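Local coordinates for D-3-phosphoglycerate dehydrogenase (Sulfolobus tokodaii, PDB 2EKL), which probably catalyses the NAD-dependent oxidation of D-3-phosphoglycerate in serine biosynthesis, as a member of the D-isomer specific 2-hydroxyacid dehydrogenase family, at residues D15-K25 / A296-M307; K211-F219 / V235-Y245. All coordinates share one frame; numbering follows the deposited sequence.

How the contacts relate
The two contacts lie in different lobes of the chain, their centres about 41 Å apart and their nearest atoms about 23 Å apart, on opposite sides of its centre. Contact 1 joins helix 16-24, near the start of the chain, to helix 289-309, near its end, beside the five-stranded parallel sheet. Contact 2 falls between these two segments in sequence and lies in the NAD-binding domain, beside its seven-stranded parallel sheet; residues 211-219 and 235-245 come before and after strand 226-230 in the sequence. Ile213 of contact 2 touches the bound NAD. Contact 1 thus brings the C-terminal helix back to the N-terminal lobe, whereas contact 2 is local to the nucleotide-binding fold.

Contact 1 of 2, residues D15-K25 / A296-M307; sequences DEILIKTLREK and AEMTTQNLLNAM
Leu18 lies against Thr300, CA to CA 5.2 Å, where helix 16-24 meets residues 296-307 of helix 289-309. Followed outward, Leu18 first sets CB 3.2 Å from Thr300 OG1; CG then passes the same oxygen, and the branches part. CD1 reaches the methyl CG2 of Thr299 at 3.9 Å, while CD2 approaches Leu303 CD2. The first torsion, with CG anti to the backbone N (chi1 -171°), places CG beside its own carbonyl carbon and alongside Thr300 OG1, the two side chains pointing opposite ways.

The Thr300 hydroxyl can sit among carbons because it is bonded within its own helix: OG1 donates to Ala296 O at 2.7 Å. Thr300 N reaches that carbonyl from the opposite face, so two donors grip one oxygen. Thr21 repeats the arrangement, its OG1 and N both bonding Ile17 O. With the hydroxyls turned back to their own backbones, the threonine methyls meet tip to tip, Thr21 CG2 to Thr300 CG2 at 3.8 Å.

The two helices run nearly in the same direction, inclined by 27°, and the axes of these segments approach to 9.0 Å. In this two-lobed dehydrogenase fold they pack beside the five-stranded parallel sheet: Leu18 touches Val51 of strand 49-52, Leu22 touches Val29 of strand 28-31, and Leu303 and Met307 rest on Ile49 and Ile71.

Further along, Leu22 crosses Leu303 at about a right angle and brings CD2 to within 3.9 Å of Met307 SD. Nearer solvent, the aliphatic end of Lys25 lies across Leu304, whose CD1 also meets Thr21 CG2. At the other end, Ala296 CB meets both Asp15 CB, at 3.5 Å, and Ile17 CG2. Asp15 is the N-cap of helix 16-24, its OD1 accepting from Ile17 N in a nearly straight bond of 167°.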
loop_
_atom_site.group_PDB
_atom_site.type_symbol
_atom_site.label_atom_id
_atom_site.label_comp_id
_atom_site.label_asym_id
_atom_site.label_seq_id
_atom_site.Cartn_x
_atom_site.Cartn_y
_atom_site.Cartn_z
ATOM N N ASP A 15 -9.479 27.419 2.670
ATOM C CA ASP A 15 -10.193 27.165 1.427
ATOM C C ASP A 15 -11.163 28.311 1.177
ATOM O O ASP A 15 -11.916 28.700 2.066
ATOM C CB ASP A 15 -10.959 25.847 1.522
ATOM C CG ASP A 15 -11.448 25.358 0.173
ATOM O OD1 ASP A 15 -12.213 26.085 -0.493
ATOM O OD2 ASP A 15 -11.064 24.239 -0.223
ATOM N N GLU A 16 -11.142 28.841 -0.041
ATOM C CA GLU A 16 -11.999 29.963 -0.401
ATOM C C GLU A 16 -13.495 29.665 -0.305
ATOM O O GLU A 16 -14.304 30.586 -0.224
ATOM C CB GLU A 16 -11.658 30.441 -1.815
ATOM C CG GLU A 16 -12.149 31.847 -2.134
ATOM C CD GLU A 16 -11.514 32.901 -1.243
ATOM O OE1 GLU A 16 -10.266 32.951 -1.176
ATOM O OE2 GLU A 16 -12.258 33.682 -0.613
ATOM N N ILE A 17 -13.864 28.389 -0.306
ATOM C CA ILE A 17 -15.275 28.023 -0.222
ATOM C C ILE A 17 -15.938 28.600 1.028
ATOM O O ILE A 17 -17.047 29.134 0.960
ATOM C CB ILE A 17 -15.464 26.487 -0.228
ATOM C CG1 ILE A 17 -16.955 26.140 -0.162
ATOM C CG2 ILE A 17 -14.741 25.866 0.955
ATOM C CD1 ILE A 17 -17.771 26.680 -1.317
ATOM N N LEU A 18 -15.250 28.503 2.163
ATOM C CA LEU A 18 -15.778 29.003 3.428
ATOM C C LEU A 18 -15.913 30.522 3.417
ATOM O O LEU A 18 -16.936 31.062 3.832
ATOM C CB LEU A 18 -14.875 28.559 4.587
ATOM C CG LEU A 18 -15.359 28.786 6.025
ATOM C CD1 LEU A 18 -14.620 27.834 6.961
ATOM C CD2 LEU A 18 -15.133 30.227 6.447
ATOM N N ILE A 19 -14.880 31.208 2.939
ATOM C CA ILE A 19 -14.903 32.662 2.885
ATOM C C ILE A 19 -16.000 33.142 1.935
ATOM O O ILE A 19 -16.757 34.058 2.255
ATOM C CB ILE A 19 -13.550 33.221 2.402
ATOM C CG1 ILE A 19 -12.435 32.762 3.343
ATOM C CG2 ILE A 19 -13.602 34.741 2.357
ATOM C CD1 ILE A 19 -11.049 33.215 2.915
ATOM N N LYS A 20 -16.075 32.515 0.767
ATOM C CA LYS A 20 -17.078 32.868 -0.236
ATOM C C LYS A 20 -18.487 32.684 0.319
ATOM O O LYS A 20 -19.357 33.532 0.122
ATOM C CB LYS A 20 -16.892 32.001 -1.484
ATOM C CG LYS A 20 -18.036 32.071 -2.490
ATOM C CD LYS A 20 -17.690 31.311 -3.766
ATOM C CE LYS A 20 -18.908 31.147 -4.668
ATOM N NZ LYS A 20 -19.511 32.456 -5.042
ATOM N N THR A 21 -18.701 31.577 1.021
ATOM C CA THR A 21 -20.006 31.277 1.596
ATOM C C THR A 21 -20.436 32.336 2.608
ATOM O O THR A 21 -21.588 32.774 2.606
ATOM C CB THR A 21 -19.995 29.880 2.260
ATOM O OG1 THR A 21 -19.729 28.888 1.260
ATOM C CG2 THR A 21 -21.339 29.579 2.911
ATOM N N LEU A 22 -19.509 32.756 3.461
ATOM C CA LEU A 22 -19.803 33.772 4.462
ATOM C C LEU A 22 -20.070 35.120 3.801
ATOM O O LEU A 22 -21.023 35.816 4.152
ATOM C CB LEU A 22 -18.638 33.903 5.445
ATOM C CG LEU A 22 -18.403 32.703 6.368
ATOM C CD1 LEU A 22 -17.180 32.955 7.233
ATOM C CD2 LEU A 22 -19.640 32.474 7.234
ATOM N N ARG A 23 -19.231 35.488 2.840
ATOM C CA ARG A 23 -19.401 36.758 2.152
ATOM C C ARG A 23 -20.724 36.826 1.394
ATOM O O ARG A 23 -21.397 37.857 1.416
ATOM C CB ARG A 23 -18.214 37.011 1.215
ATOM C CG ARG A 23 -16.984 37.489 1.973
ATOM C CD ARG A 23 -15.737 37.596 1.115
ATOM N NE ARG A 23 -14.662 38.225 1.877
ATOM C CZ ARG A 23 -13.377 38.205 1.536
ATOM N NH1 ARG A 23 -12.987 37.582 0.434
ATOM N NH2 ARG A 23 -12.482 38.808 2.307
ATOM N N GLU A 24 -21.104 35.730 0.744
ATOM C CA GLU A 24 -22.359 35.692 -0.004
ATOM C C GLU A 24 -23.552 35.971 0.897
ATOM O O GLU A 24 -24.574 36.489 0.443
ATOM C CB GLU A 24 -22.571 34.324 -0.653
ATOM C CG GLU A 24 -21.520 33.911 -1.652
ATOM C CD GLU A 24 -21.841 32.575 -2.281
ATOM O OE1 GLU A 24 -22.249 31.653 -1.541
ATOM O OE2 GLU A 24 -21.683 32.444 -3.509
ATOM N N LYS A 25 -23.428 35.615 2.170
ATOM C CA LYS A 25 -24.519 35.809 3.114
ATOM C C LYS A 25 -24.488 37.140 3.858
ATOM O O LYS A 25 -25.209 37.333 4.835
ATOM C CB LYS A 25 -24.560 34.637 4.096
ATOM C CG LYS A 25 -24.848 33.310 3.404
ATOM C CD LYS A 25 -25.026 32.172 4.386
ATOM C CE LYS A 25 -25.273 30.862 3.656
ATOM N NZ LYS A 25 -26.510 30.904 2.828
ATOM N N ALA A 296 -12.991 21.442 4.348
ATOM C CA ALA A 296 -13.497 22.784 4.084
ATOM C C ALA A 296 -15.024 22.822 4.079
ATOM O O ALA A 296 -15.629 23.688 4.718
ATOM C CB ALA A 296 -12.955 23.298 2.750
ATOM N N GLU A 297 -15.644 21.887 3.363
ATOM C CA GLU A 297 -17.104 21.830 3.273
ATOM C C GLU A 297 -17.777 21.562 4.611
ATOM O O GLU A 297 -18.779 22.192 4.948
ATOM C CB GLU A 297 -17.540 20.749 2.283
ATOM C CG GLU A 297 -16.979 20.918 0.884
ATOM C CD GLU A 297 -17.593 19.946 -0.101
ATOM O OE1 GLU A 297 -17.733 18.754 0.247
ATOM O OE2 GLU A 297 -17.929 20.369 -1.226
ATOM N N MET A 298 -17.234 20.613 5.365
ATOM C CA MET A 298 -17.797 20.273 6.661
ATOM C C MET A 298 -17.644 21.412 7.656
ATOM O O MET A 298 -18.569 21.711 8.409
ATOM C CB MET A 298 -17.130 19.016 7.212
ATOM C CG MET A 298 -17.497 17.756 6.464
ATOM S SD MET A 298 -16.800 16.307 7.263
ATOM C CE MET A 298 -17.466 16.523 8.928
ATOM N N THR A 299 -16.475 22.043 7.665
ATOM C CA THR A 299 -16.244 23.147 8.582
ATOM C C THR A 299 -17.198 24.281 8.219
ATOM O O THR A 299 -17.762 24.934 9.095
ATOM C CB THR A 299 -14.783 23.637 8.514
ATOM O OG1 THR A 299 -13.903 22.570 8.896
ATOM C CG2 THR A 299 -14.567 24.818 9.462
ATOM N N THR A 300 -17.387 24.498 6.922
ATOM C CA THR A 300 -18.291 25.546 6.450
ATOM C C THR A 300 -19.737 25.227 6.829
ATOM O O THR A 300 -20.460 26.086 7.341
ATOM C CB THR A 300 -18.201 25.709 4.920
ATOM O OG1 THR A 300 -16.869 26.095 4.567
ATOM C CG2 THR A 300 -19.183 26.784 4.430
ATOM N N GLN A 301 -20.163 23.992 6.590
ATOM C CA GLN A 301 -21.531 23.617 6.917
ATOM C C GLN A 301 -21.803 23.628 8.419
ATOM O O GLN A 301 -22.876 24.057 8.857
ATOM C CB GLN A 301 -21.869 22.242 6.340
ATOM C CG GLN A 301 -23.357 21.928 6.424
ATOM C CD GLN A 301 -24.215 23.064 5.877
ATOM O OE1 GLN A 301 -24.127 23.412 4.698
ATOM N NE2 GLN A 301 -25.042 23.652 6.739
ATOM N N ASN A 302 -20.846 23.161 9.213
ATOM C CA ASN A 302 -21.031 23.155 10.659
ATOM C C ASN A 302 -21.050 24.581 11.199
ATOM O O ASN A 302 -21.756 24.880 12.165
ATOM C CB ASN A 302 -19.935 22.335 11.351
ATOM C CG ASN A 302 -20.115 20.841 11.143
ATOM O OD1 ASN A 302 -21.227 20.374 10.891
ATOM N ND2 ASN A 302 -19.029 20.082 11.264
ATOM N N LEU A 303 -20.276 25.460 10.570
ATOM C CA LEU A 303 -20.239 26.856 10.985
ATOM C C LEU A 303 -21.587 27.503 10.696
ATOM O O LEU A 303 -22.123 28.245 11.523
ATOM C CB LEU A 303 -19.133 27.610 10.240
ATOM C CG LEU A 303 -19.075 29.123 10.464
ATOM C CD1 LEU A 303 -18.980 29.419 11.952
ATOM C CD2 LEU A 303 -17.879 29.707 9.713
ATOM N N LEU A 304 -22.139 27.216 9.521
ATOM C CA LEU A 304 -23.433 27.776 9.138
ATOM C C LEU A 304 -24.545 27.299 10.067
ATOM O O LEU A 304 -25.420 28.079 10.447
ATOM C CB LEU A 304 -23.779 27.399 7.696
ATOM C CG LEU A 304 -22.980 28.075 6.576
ATOM C CD1 LEU A 304 -23.489 27.595 5.235
ATOM C CD2 LEU A 304 -23.117 29.584 6.680
ATOM N N ASN A 305 -24.514 26.020 10.431
ATOM C CA ASN A 305 -25.535 25.479 11.322
ATOM C C ASN A 305 -25.474 26.172 12.680
ATOM O O ASN A 305 -26.511 26.510 13.260
ATOM C CB ASN A 305 -25.354 23.972 11.508
ATOM C CG ASN A 305 -26.485 23.349 12.312
ATOM O OD1 ASN A 305 -27.649 23.388 11.904
ATOM N ND2 ASN A 305 -26.150 22.779 13.464
ATOM N N ALA A 306 -24.259 26.376 13.184
ATOM C CA ALA A 306 -24.061 27.045 14.467
ATOM C C ALA A 306 -24.560 28.487 14.388
ATOM O O ALA A 306 -25.135 29.012 15.344
ATOM C CB ALA A 306 -22.590 27.023 14.848
ATOM N N MET A 307 -24.332 29.131 13.248
ATOM C CA MET A 307 -24.783 30.504 13.064
ATOM C C MET A 307 -26.309 30.551 13.026
ATOM O O MET A 307 -26.927 31.457 13.593
ATOM C CB MET A 307 -24.206 31.084 11.770
ATOM C CG MET A 307 -22.701 31.298 11.813
ATOM S SD MET A 307 -22.036 31.820 10.220
ATOM C CE MET A 307 -22.425 33.564 10.255
#

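Contact 2 of 2, residues K211-F219 / V235-Y245; sequences KPIIDYPQF and VAVNGKALLDY
Backbone bonds pair Ile214 with Val237 in a single beta bridge: Ile214 N donates to Ala236 O, and Asn238 N to Ile214 O, each at 3.0 Å. Pro212 CB packs alongside, against Val235 O and Asn238 N.

Among side-chain bonds, Asn238 ND2 reaches Asp215 OD1 at 2.9 Å from above the carboxylate plane, while Tyr216 N takes the anti lone pair of that oxygen. With CG anti to the backbone N (chi1 -179°), the Asn238 amide also turns OD1 to Ala241 N, capping helix 239-245. Tyr216 OH donates to Asp244 OD2 at 3.1 Å, and Tyr245 OH is hydrogen-bonded to Glu220 OE1.

In the Rossmann-type NAD-binding domain, Ile213 touches the cofactor, Val237 and Ile214 rest on Leu202 of strand 199-202, and Val237 and Leu242 on Tyr254 of strand 251-256.

Aromatic and apolar contacts fill the rest. Ala241 CB stands over a face of the Tyr216 ring, 3.6 Å from its centroid, in a CH-pi contact. Phe219 CB covers a face of Tyr245 likewise, their rings near parallel (10°) but slid apart, and Tyr216 CD1 meets the edge of Tyr245. Cutting Tyr245 back to an alanine would probably open a gap beside Phe219 CB and Tyr216 CD1 and leave Glu220 without its hydroxyl partner. Phe219 points its far edge at Val237 CG1, and its CE1 lies 3.7 Å from Leu242 CD1.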
loop_
_atom_site.group_PDB
_atom_site.type_symbol
_atom_site.label_atom_id
_atom_site.label_comp_id
_atom_site.label_asym_id
_atom_site.label_seq_id
_atom_site.Cartn_x
_atom_site.Cartn_y
_atom_site.Cartn_z
ATOM N N LYS A 211 0.505 8.489 29.203
ATOM C CA LYS A 211 1.593 7.539 29.013
ATOM C C LYS A 211 1.273 6.714 27.769
ATOM O O LYS A 211 0.107 6.470 27.464
ATOM C CB LYS A 211 1.717 6.628 30.237
ATOM C CG LYS A 211 2.010 7.380 31.530
ATOM C CD LYS A 211 2.035 6.441 32.726
ATOM C CE LYS A 211 2.215 7.211 34.027
ATOM N NZ LYS A 211 2.198 6.302 35.206
ATOM N N PRO A 212 2.305 6.280 27.030
ATOM C CA PRO A 212 2.058 5.484 25.823
ATOM C C PRO A 212 1.323 4.178 26.083
ATOM O O PRO A 212 1.547 3.517 27.094
ATOM C CB PRO A 212 3.462 5.266 25.257
ATOM C CG PRO A 212 4.332 5.304 26.476
ATOM C CD PRO A 212 3.748 6.458 27.257
ATOM N N ILE A 213 0.436 3.813 25.161
ATOM C CA ILE A 213 -0.329 2.579 25.279
ATOM C C ILE A 213 0.571 1.398 24.945
ATOM O O ILE A 213 0.412 0.306 25.487
ATOM C CB ILE A 213 -1.537 2.586 24.325
ATOM C CG1 ILE A 213 -2.449 3.764 24.675
ATOM C CG2 ILE A 213 -2.297 1.267 24.423
ATOM C CD1 ILE A 213 -2.869 3.791 26.128
ATOM N N ILE A 214 1.516 1.626 24.041
ATOM C CA ILE A 214 2.452 0.584 23.660
ATOM C C ILE A 214 3.766 0.931 24.344
ATOM O O ILE A 214 4.541 1.756 23.851
ATOM C CB ILE A 214 2.644 0.524 22.125
ATOM C CG1 ILE A 214 1.282 0.356 21.439
ATOM C CG2 ILE A 214 3.534 -0.653 21.756
ATOM C CD1 ILE A 214 0.500 -0.872 21.893
ATOM N N ASP A 215 3.991 0.308 25.497
ATOM C CA ASP A 215 5.191 0.542 26.292
ATOM C C ASP A 215 5.987 -0.754 26.415
ATOM O O ASP A 215 5.704 -1.735 25.725
ATOM C CB ASP A 215 4.805 1.065 27.684
ATOM C CG ASP A 215 5.851 2.000 28.273
ATOM O OD1 ASP A 215 7.052 1.656 28.244
ATOM O OD2 ASP A 215 5.469 3.078 28.771
ATOM N N TYR A 216 6.978 -0.766 27.299
ATOM C CA TYR A 216 7.819 -1.945 27.455
ATOM C C TYR A 216 7.118 -3.287 27.639
ATOM O O TYR A 216 7.465 -4.260 26.972
ATOM C CB TYR A 216 8.837 -1.726 28.578
ATOM C CG TYR A 216 10.119 -1.110 28.070
ATOM C CD1 TYR A 216 11.090 -1.904 27.459
ATOM C CD2 TYR A 216 10.339 0.266 28.139
ATOM C CE1 TYR A 216 12.244 -1.349 26.925
ATOM C CE2 TYR A 216 11.495 0.833 27.610
ATOM C CZ TYR A 216 12.441 0.022 27.003
ATOM O OH TYR A 216 13.578 0.572 26.462
ATOM N N PRO A 217 6.132 -3.369 28.549
ATOM C CA PRO A 217 5.440 -4.648 28.748
ATOM C C PRO A 217 4.763 -5.149 27.474
ATOM O O PRO A 217 4.778 -6.345 27.178
ATOM C CB PRO A 217 4.433 -4.330 29.848
ATOM C CG PRO A 217 5.106 -3.224 30.618
ATOM C CD PRO A 217 5.649 -2.359 29.504
ATOM N N GLN A 218 4.170 -4.224 26.726
ATOM C CA GLN A 218 3.480 -4.562 25.487
ATOM C C GLN A 218 4.464 -5.048 24.426
ATOM O O GLN A 218 4.185 -6.008 23.712
ATOM C CB GLN A 218 2.701 -3.349 24.963
ATOM C CG GLN A 218 1.526 -2.906 25.844
ATOM C CD GLN A 218 1.963 -2.334 27.185
ATOM O OE1 GLN A 218 2.848 -1.481 27.252
ATOM N NE2 GLN A 218 1.332 -2.792 28.258
ATOM N N PHE A 219 5.611 -4.385 24.318
ATOM C CA PHE A 219 6.624 -4.794 23.349
ATOM C C PHE A 219 7.117 -6.204 23.671
ATOM O O PHE A 219 7.382 -7.001 22.774
ATOM C CB PHE A 219 7.813 -3.824 23.371
ATOM C CG PHE A 219 7.653 -2.640 22.458
ATOM C CD1 PHE A 219 7.734 -2.794 21.075
ATOM C CD2 PHE A 219 7.410 -1.374 22.976
ATOM C CE1 PHE A 219 7.573 -1.705 20.223
ATOM C CE2 PHE A 219 7.246 -0.271 22.131
ATOM C CZ PHE A 219 7.328 -0.440 20.751
ATOM N N VAL A 235 2.685 9.717 20.297
ATOM C CA VAL A 235 2.727 9.506 21.745
ATOM C C VAL A 235 2.093 8.199 22.226
ATOM O O VAL A 235 2.281 7.808 23.379
ATOM C CB VAL A 235 2.069 10.688 22.512
ATOM C CG1 VAL A 235 2.786 11.984 22.177
ATOM C CG2 VAL A 235 0.594 10.788 22.169
ATOM N N ALA A 236 1.347 7.528 21.353
ATOM C CA ALA A 236 0.719 6.263 21.719
ATOM C C ALA A 236 1.793 5.187 21.858
ATOM O O ALA A 236 1.553 4.125 22.431
ATOM C CB ALA A 236 -0.299 5.851 20.655
ATOM N N VAL A 237 2.983 5.481 21.343
ATOM C CA VAL A 237 4.100 4.542 21.388
ATOM C C VAL A 237 5.318 5.085 22.126
ATOM O O VAL A 237 5.687 6.247 21.960
ATOM C CB VAL A 237 4.558 4.161 19.961
ATOM C CG1 VAL A 237 5.766 3.227 20.024
ATOM C CG2 VAL A 237 3.415 3.505 19.212
ATOM N N ASN A 238 5.935 4.236 22.942
ATOM C CA ASN A 238 7.145 4.617 23.666
ATOM C C ASN A 238 8.251 4.502 22.617
ATOM O O ASN A 238 8.691 3.398 22.292
ATOM C CB ASN A 238 7.409 3.637 24.814
ATOM C CG ASN A 238 8.646 3.995 25.619
ATOM O OD1 ASN A 238 9.618 4.525 25.083
ATOM N ND2 ASN A 238 8.621 3.687 26.911
ATOM N N GLY A 239 8.685 5.642 22.086
ATOM C CA GLY A 239 9.710 5.651 21.056
ATOM C C GLY A 239 11.042 5.047 21.443
ATOM O O GLY A 239 11.710 4.414 20.623
ATOM N N LYS A 240 11.448 5.252 22.689
ATOM C CA LYS A 240 12.711 4.708 23.149
ATOM C C LYS A 240 12.617 3.188 23.271
ATOM O O LYS A 240 13.560 2.474 22.934
ATOM C CB LYS A 240 13.098 5.363 24.475
ATOM C CG LYS A 240 13.383 6.853 24.309
ATOM C CD LYS A 240 13.570 7.573 25.641
ATOM C CE LYS A 240 13.873 9.046 25.413
ATOM N NZ LYS A 240 14.046 9.787 26.692
ATOM N N ALA A 241 11.473 2.694 23.731
ATOM C CA ALA A 241 11.278 1.255 23.848
ATOM C C ALA A 241 11.275 0.676 22.431
ATOM O O ALA A 241 11.838 -0.389 22.182
ATOM C CB ALA A 241 9.950 0.955 24.546
ATOM N N LEU A 242 10.640 1.389 21.504
ATOM C CA LEU A 242 10.574 0.947 20.113
ATOM C C LEU A 242 11.972 0.774 19.529
ATOM O O LEU A 242 12.287 -0.256 18.940
ATOM C CB LEU A 242 9.794 1.961 19.267
ATOM C CG LEU A 242 9.747 1.691 17.759
ATOM C CD1 LEU A 242 8.985 0.399 17.473
ATOM C CD2 LEU A 242 9.080 2.876 17.065
ATOM N N LEU A 243 12.813 1.790 19.687
ATOM C CA LEU A 243 14.171 1.726 19.166
ATOM C C LEU A 243 14.904 0.533 19.773
ATOM O O LEU A 243 15.641 -0.177 19.089
ATOM C CB LEU A 243 14.918 3.027 19.488
ATOM C CG LEU A 243 16.389 3.109 19.060
ATOM C CD1 LEU A 243 16.513 2.924 17.556
ATOM C CD2 LEU A 243 16.954 4.455 19.476
ATOM N N ASP A 244 14.684 0.315 21.064
ATOM C CA ASP A 244 15.302 -0.788 21.788
ATOM C C ASP A 244 14.936 -2.115 21.127
ATOM O O ASP A 244 15.806 -2.933 20.811
ATOM C CB ASP A 244 14.818 -0.769 23.244
ATOM C CG ASP A 244 15.553 -1.761 24.127
ATOM O OD1 ASP A 244 16.418 -2.502 23.614
ATOM O OD2 ASP A 244 15.263 -1.794 25.344
ATOM N N TYR A 245 13.641 -2.322 20.906
ATOM C CA TYR A 245 13.169 -3.557 20.301
ATOM C C TYR A 245 13.478 -3.708 18.815
ATOM O O TYR A 245 13.494 -4.824 18.296
ATOM C CB TYR A 245 11.673 -3.719 20.580
ATOM C CG TYR A 245 11.417 -4.224 21.980
ATOM C CD1 TYR A 245 11.428 -5.593 22.261
ATOM C CD2 TYR A 245 11.228 -3.339 23.038
ATOM C CE1 TYR A 245 11.261 -6.064 23.564
ATOM C CE2 TYR A 245 11.061 -3.800 24.349
ATOM C CZ TYR A 245 11.078 -5.163 24.600
ATOM O OH TYR A 245 10.908 -5.623 25.884
#